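Local coordinates for VAL-1 (Chlorella virus, PDB 3GNE), which is an alginate lyase of polysaccharide lyase family 14, which probably cleaves the glycosidic bonds of alginate by beta-elimination, at residues V31-D35 and G36-V40; V79-P82 and K83-F87; A159-D163 and V164-I168. One frame throughout, in Å; residues are numbered along the deposited sequence.

Interaction 1 (V31-D35 and G36-V40); sequences VTTFD and GKRVV
Thr32 pairs with Val39, and Phe34 with Lys37, in a tight antiparallel beta hairpin at the protein surface. It is formed by strands 30-34 and 37-44, the second of which also pairs with strand 231-241 in the larger sheet. Each of these two hydrogen-bonded pairs is closed by two backbone bonds. Val39 N reaches Thr32 O at 2.8 Å, and Lys37 N, next to the turn, meets Phe34 O at 3.0 Å.

The side chains divide between two faces. On the face of Val31, Thr33, Arg38 and Val40, the Arg38 chain bends at its second torsion (chi2 72°), which turns the guanidinium back across strand 30-34. Its NH1 donates to Thr33 OG1 at 3.1 Å, with the hydroxyl at the edge of the group and close to its plane. Val31 CG1 lies under one guanidinium face, 3.7 Å from Arg38 NE, and Val31 CG2 meets Val40 CG2 at 4.0 Å.

On the other face, Thr32 and Val39 lie side by side and point the same way, their CG2 atoms 3.7 Å apart. Phe34 CB packs on that same Val39 methyl at 3.9 Å, while the Phe34 ring leads away from strand 37-44 to stack with Tyr234. Trp165 also comes against this face and takes a cation-pi contact from Lys37.

Asp35 and Gly36 form the corner, both with positive phi, as in the type I' turn of a classic two-residue beta hairpin.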
# COMPACT_ATOMS: atom_id res chain seq x y z
N VAL A 31 14.04 8.49 9.85
CA VAL A 31 14.67 7.19 10.11
C VAL A 31 15.38 7.25 11.46
O VAL A 31 16.14 8.16 11.76
CB VAL A 31 15.68 6.83 8.97
CG1 VAL A 31 16.46 5.57 9.26
CG2 VAL A 31 14.89 6.64 7.68
N THR A 32 15.10 6.26 12.31
CA THR A 32 15.64 6.25 13.67
C THR A 32 15.65 4.83 14.13
O THR A 32 15.43 3.88 13.37
CB THR A 32 14.80 7.20 14.54
OG1 THR A 32 15.45 7.38 15.81
CG2 THR A 32 13.40 6.64 14.79
N THR A 33 16.00 4.70 15.42
CA THR A 33 16.00 3.39 16.05
C THR A 33 14.92 3.34 17.13
O THR A 33 14.83 4.28 17.92
CB THR A 33 17.37 3.14 16.71
OG1 THR A 33 18.31 3.03 15.63
CG2 THR A 33 17.40 1.81 17.45
N PHE A 34 14.17 2.25 17.09
CA PHE A 34 13.07 2.12 18.08
C PHE A 34 12.97 0.65 18.37
O PHE A 34 12.97 -0.19 17.43
CB PHE A 34 11.76 2.74 17.56
CG PHE A 34 10.56 2.43 18.46
CD1 PHE A 34 10.40 3.17 19.63
CD2 PHE A 34 9.65 1.45 18.17
CE1 PHE A 34 9.34 2.90 20.50
CE2 PHE A 34 8.60 1.16 19.01
CZ PHE A 34 8.46 1.88 20.19
N ASP A 35 12.94 0.24 19.65
CA ASP A 35 12.78 -1.16 20.01
C ASP A 35 13.83 -2.05 19.33
O ASP A 35 13.53 -3.19 18.92
CB ASP A 35 11.39 -1.68 19.61
CG ASP A 35 11.03 -2.98 20.26
OD1 ASP A 35 11.57 -3.27 21.37
OD2 ASP A 35 10.21 -3.74 19.71
N GLY A 36 15.05 -1.51 19.22
CA GLY A 36 16.18 -2.29 18.71
C GLY A 36 16.18 -2.47 17.21
O GLY A 36 16.99 -3.24 16.67
N LYS A 37 15.28 -1.78 16.51
CA LYS A 37 15.15 -1.90 15.07
C LYS A 37 15.37 -0.57 14.37
O LYS A 37 15.14 0.51 14.98
CB LYS A 37 13.74 -2.37 14.69
CG LYS A 37 13.33 -3.70 15.33
CD LYS A 37 11.85 -3.97 15.03
CE LYS A 37 11.35 -5.20 15.78
NZ LYS A 37 11.97 -6.43 15.22
N ARG A 38 15.81 -0.67 13.10
CA ARG A 38 15.94 0.55 12.30
C ARG A 38 14.56 0.79 11.69
O ARG A 38 14.09 -0.15 11.05
CB ARG A 38 17.04 0.40 11.24
CG ARG A 38 17.50 1.75 10.73
CD ARG A 38 18.33 2.47 11.78
NE ARG A 38 18.91 3.71 11.32
CZ ARG A 38 19.16 4.83 11.97
NH1 ARG A 38 18.89 4.98 13.24
NH2 ARG A 38 19.69 5.89 11.37
N VAL A 39 13.95 1.94 11.96
CA VAL A 39 12.58 2.18 11.58
C VAL A 39 12.44 3.55 10.95
O VAL A 39 13.33 4.38 11.00
CB VAL A 39 11.67 2.15 12.85
CG1 VAL A 39 11.91 0.88 13.66
CG2 VAL A 39 11.88 3.39 13.70
N VAL A 40 11.25 3.78 10.35
CA VAL A 40 10.83 5.15 10.10
C VAL A 40 9.77 5.47 11.15
O VAL A 40 8.77 4.76 11.30
CB VAL A 40 10.26 5.37 8.69
CG1 VAL A 40 9.95 6.86 8.51
CG2 VAL A 40 11.24 4.92 7.62

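Interaction 2 (V79-P82 and K83-F87); sequences VFYP and KGFDF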
# COMPACT_ATOMS: atom_id res chain seq x y z
N VAL A 79 4.45 -2.69 11.28
CA VAL A 79 4.11 -1.37 11.88
C VAL A 79 3.74 -1.52 13.34
O VAL A 79 3.06 -2.44 13.76
CB VAL A 79 2.97 -0.76 11.07
CG1 VAL A 79 1.73 -1.67 11.13
CG2 VAL A 79 2.65 0.65 11.58
N PHE A 80 4.25 -0.59 14.14
CA PHE A 80 4.03 -0.52 15.57
C PHE A 80 3.22 0.76 15.88
O PHE A 80 3.69 1.87 15.56
CB PHE A 80 5.38 -0.48 16.25
CG PHE A 80 5.39 -0.60 17.77
CD1 PHE A 80 5.85 -1.79 18.35
CD2 PHE A 80 5.00 0.40 18.63
CE1 PHE A 80 5.93 -1.90 19.72
CE2 PHE A 80 5.07 0.30 20.01
CZ PHE A 80 5.54 -0.86 20.58
N TYR A 81 2.06 0.55 16.46
CA TYR A 81 1.15 1.61 16.92
C TYR A 81 1.23 1.67 18.44
O TYR A 81 0.65 0.75 19.06
CB TYR A 81 -0.27 1.30 16.48
CG TYR A 81 -0.43 1.45 14.96
CD1 TYR A 81 -0.44 2.77 14.45
CD2 TYR A 81 -0.58 0.37 14.10
CE1 TYR A 81 -0.60 2.93 13.06
CE2 TYR A 81 -0.72 0.56 12.72
CZ TYR A 81 -0.73 1.85 12.24
OH TYR A 81 -0.86 2.09 10.87
N PRO A 82 1.86 2.67 19.02
CA PRO A 82 1.87 2.74 20.48
C PRO A 82 0.45 2.82 21.02
O PRO A 82 -0.42 3.43 20.39
CB PRO A 82 2.62 4.05 20.76
CG PRO A 82 3.51 4.23 19.55
CD PRO A 82 2.62 3.75 18.39
N LYS A 83 0.23 2.26 22.20
CA LYS A 83 -1.04 2.38 22.89
C LYS A 83 -1.60 3.79 22.86
O LYS A 83 -0.81 4.71 23.14
CB LYS A 83 -0.82 1.89 24.34
CG LYS A 83 -2.13 1.68 25.12
CD LYS A 83 -1.86 1.50 26.59
CE LYS A 83 -3.08 1.18 27.44
NZ LYS A 83 -2.60 0.70 28.81
N GLY A 84 -2.90 3.96 22.52
CA GLY A 84 -3.45 5.32 22.51
C GLY A 84 -3.48 5.90 21.11
O GLY A 84 -4.15 6.91 20.92
N PHE A 85 -2.80 5.25 20.13
CA PHE A 85 -2.90 5.80 18.78
C PHE A 85 -4.35 5.82 18.35
O PHE A 85 -5.09 4.84 18.59
CB PHE A 85 -2.03 4.88 17.86
CG PHE A 85 -1.90 5.41 16.45
CD1 PHE A 85 -0.78 6.17 16.12
CD2 PHE A 85 -2.85 5.15 15.46
CE1 PHE A 85 -0.62 6.66 14.82
CE2 PHE A 85 -2.71 5.64 14.16
CZ PHE A 85 -1.58 6.37 13.86
N ASP A 86 -4.78 6.89 17.72
CA ASP A 86 -6.17 7.00 17.29
C ASP A 86 -6.22 6.77 15.79
O ASP A 86 -5.73 7.60 15.00
CB ASP A 86 -6.71 8.39 17.71
CG ASP A 86 -8.18 8.57 17.44
OD1 ASP A 86 -8.75 7.86 16.55
OD2 ASP A 86 -8.81 9.48 18.09
N PHE A 87 -6.78 5.66 15.36
CA PHE A 87 -6.88 5.32 13.95
C PHE A 87 -7.90 6.13 13.18
O PHE A 87 -7.96 5.99 11.94
CB PHE A 87 -7.27 3.82 13.86
CG PHE A 87 -6.21 2.86 14.38
CD1 PHE A 87 -5.07 2.60 13.62
CD2 PHE A 87 -6.34 2.22 15.61
CE1 PHE A 87 -4.05 1.75 14.06
CE2 PHE A 87 -5.34 1.36 16.06
CZ PHE A 87 -4.20 1.13 15.31
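With Tyr81 CG anti to its own carbonyl carbon and Phe85 CG anti to its backbone N (chi1 -173°), the two rings meet beside a type II beta turn that runs from Pro82 to Phe85, Tyr81 standing just before it. Phe87 brings in a third ring and completes an aromatic cluster at the end of strand 72-80.

Tyr81 plays a different part towards each neighbour. Its edge is directed at the face of Phe85: Tyr81 CD1 sits over the centre of that ring and comes within 3.5 Å of Phe85 CD2, the planes inclined at 57°. Towards Phe87 it offers a face instead. The edge of Phe87 enters over the middle of the tyrosine ring, Phe87 CE1 lying 3.7 Å from Tyr81 CD2, in a T-shaped stack with planes at 68°. The tyrosine is thus held by a ring over one face and another beyond its rim, which should restrict its tilt.

Its hydroxyl is bonded to His93 NE2, tying the buried ring to strand 91-99 of the second sheet. Phe87 continues the aromatic packing to Trp119, so the cluster links the end of strand 72-80 to strands 91-99 and 112-119 of the other layer of the beta sandwich.

At the corner of the turn, Lys83 is exposed and Gly84 adopts the positive phi expected at the third position of type II. The turn is closed by Phe85 N, which donates to Pro82 O at 3.0 Å, and Phe85 CB rests against the same oxygen, Pro82 O, at 3.3 Å.

Interaction 3 (A159-D163 and V164-I168); sequences ALKYD and VWNRI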
# COMPACT_ATOMS: atom_id res chain seq x y z
N ALA A 159 -7.42 -5.83 13.44
CA ALA A 159 -6.26 -6.69 13.24
C ALA A 159 -4.97 -6.03 13.71
O ALA A 159 -4.02 -6.71 14.11
CB ALA A 159 -6.14 -7.08 11.76
N LEU A 160 -4.91 -4.71 13.62
CA LEU A 160 -3.71 -3.97 14.03
C LEU A 160 -3.77 -3.74 15.54
O LEU A 160 -4.56 -2.91 16.03
CB LEU A 160 -3.60 -2.66 13.27
CG LEU A 160 -3.54 -2.82 11.75
CD1 LEU A 160 -3.67 -1.43 11.11
CD2 LEU A 160 -2.23 -3.49 11.32
N LYS A 161 -2.96 -4.50 16.26
CA LYS A 161 -2.95 -4.40 17.70
C LYS A 161 -2.00 -3.33 18.16
O LYS A 161 -1.07 -2.96 17.45
CB LYS A 161 -2.54 -5.75 18.28
CG LYS A 161 -3.38 -6.94 17.83
CD LYS A 161 -4.89 -6.75 17.98
CE LYS A 161 -5.55 -8.07 17.53
NZ LYS A 161 -7.04 -7.96 17.56
N TYR A 162 -2.20 -2.82 19.38
CA TYR A 162 -1.26 -1.85 19.96
C TYR A 162 -0.01 -2.49 20.54
O TYR A 162 -0.02 -3.62 21.05
CB TYR A 162 -1.97 -1.07 21.10
CG TYR A 162 -3.05 -0.12 20.67
CD1 TYR A 162 -2.80 0.90 19.80
CD2 TYR A 162 -4.38 -0.24 21.14
CE1 TYR A 162 -3.79 1.78 19.40
CE2 TYR A 162 -5.39 0.62 20.75
CZ TYR A 162 -5.07 1.63 19.87
OH TYR A 162 -6.06 2.51 19.49
N ASP A 163 1.09 -1.73 20.53
CA ASP A 163 2.32 -2.09 21.23
C ASP A 163 2.92 -3.39 20.71
O ASP A 163 3.54 -4.15 21.49
CB ASP A 163 1.97 -2.17 22.74
CG ASP A 163 1.85 -0.81 23.39
OD1 ASP A 163 2.18 0.22 22.78
OD2 ASP A 163 1.43 -0.76 24.59
N VAL A 164 2.75 -3.71 19.44
CA VAL A 164 3.31 -4.90 18.81
C VAL A 164 3.75 -4.60 17.39
O VAL A 164 3.20 -3.71 16.73
CB VAL A 164 2.29 -6.03 18.63
CG1 VAL A 164 1.62 -6.36 19.92
CG2 VAL A 164 1.17 -5.71 17.66
N TRP A 165 4.71 -5.36 16.90
CA TRP A 165 5.05 -5.23 15.49
C TRP A 165 4.05 -5.99 14.66
O TRP A 165 4.10 -7.23 14.54
CB TRP A 165 6.49 -5.70 15.28
CG TRP A 165 7.44 -4.71 15.88
CD1 TRP A 165 8.13 -4.82 17.05
CD2 TRP A 165 7.78 -3.45 15.32
NE1 TRP A 165 8.90 -3.70 17.27
CE2 TRP A 165 8.69 -2.83 16.20
CE3 TRP A 165 7.40 -2.80 14.16
CZ2 TRP A 165 9.23 -1.59 15.94
CZ3 TRP A 165 7.92 -1.54 13.90
CH2 TRP A 165 8.83 -0.94 14.79
N ASN A 166 3.11 -5.30 14.07
CA ASN A 166 2.12 -5.98 13.21
C ASN A 166 2.78 -6.27 11.87
O ASN A 166 3.42 -5.33 11.34
CB ASN A 166 0.91 -5.09 12.96
CG ASN A 166 0.14 -4.81 14.25
OD1 ASN A 166 -0.63 -5.68 14.68
ND2 ASN A 166 0.26 -3.61 14.81
N ARG A 167 2.63 -7.44 11.34
CA ARG A 167 3.20 -7.84 10.07
C ARG A 167 2.16 -7.75 8.97
O ARG A 167 1.13 -8.41 9.06
CB ARG A 167 3.75 -9.28 10.17
CG ARG A 167 4.80 -9.39 11.26
CD ARG A 167 5.32 -10.81 11.36
NE ARG A 167 4.30 -11.82 11.51
CZ ARG A 167 3.43 -12.20 12.43
NH1 ARG A 167 2.63 -13.23 12.17
NH2 ARG A 167 3.35 -11.56 13.60
N ILE A 168 2.48 -6.94 7.94
CA ILE A 168 1.55 -6.72 6.86
C ILE A 168 2.17 -7.20 5.55
O ILE A 168 3.34 -6.95 5.30
CB ILE A 168 1.28 -5.19 6.72
CG1 ILE A 168 0.90 -4.56 8.08
CG2 ILE A 168 0.23 -4.95 5.64
CD1 ILE A 168 -0.37 -5.06 8.67
O HOH W 1 1.37 -1.97 17.35
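Lys161 O is gripped by the side chain of Asn166, and a water lies close to it. Asn166 ND2 donates to this oxygen at 3.0 Å in a nearly straight bond (170°), approaching on a lone pair, with the oxygen in the amide plane. The water O lies 2.6 Å from both Lys161 O and Val164 O and can donate to them, though other acceptors compete for its protons. The other end of the same amide completes a two-point grip: Asn166 OD1 accepts from Lys161 N at 3.1 Å, the donor tilted from the carbonyl plane.

Asn166 thereby engages both backbone groups of one residue, much as a neighbouring strand would, although segment 159-163 has no regular structure. Further bonds, from ND2 to Val79 O and from Asn193 ND2 to OD1, hold the buried amide on both ends and should fix its rotation. These side-chain to backbone bonds close the loop leading into strand 166-173, which runs antiparallel to strand 72-80 in one layer of this beta sandwich.

Beside the amide, packing is apolar. Leu160 CD2 lies 3.6 Å from Ile168 CD1, the two side chains crossing at about a right angle, and it also touches Asn166 CB at 3.9 Å. Both aliphatic chains reach towards the second sheet, Leu160 to Trp119 and Ile168 to Ile117.

Nearer the bend, Val164 places CG2 between its backbone N and carbonyl carbon (chi1 -53°), where the methyl meets Lys161 CB at 3.8 Å. Asp163 takes a positive phi there, and its OD1 accepts from Lys83 N.

In the fold
Interaction 1 is a surface hairpin, while interactions 2 and 3 are partly buried and lie closer to the centre of the chain, about 9 Å apart between their centres. All three reach the larger sheet. Interactions 2 and 3 share the neighbouring strands 72-80 and 166-173, joined by a bond from Val79 N to Asn166 O and by a hydrogen bond between Tyr162 OH and Phe85 O. Interaction 1 meets both through aromatic groups: Phe34 packs on Phe80, and Asp35 OD2 probably accepts from Trp165 NE1. Their chemistry differs accordingly: mainly backbone pairing in the outer hairpin, edge-to-face ring packing at the end of strand 72-80, and a buried amide with a water in 159-168.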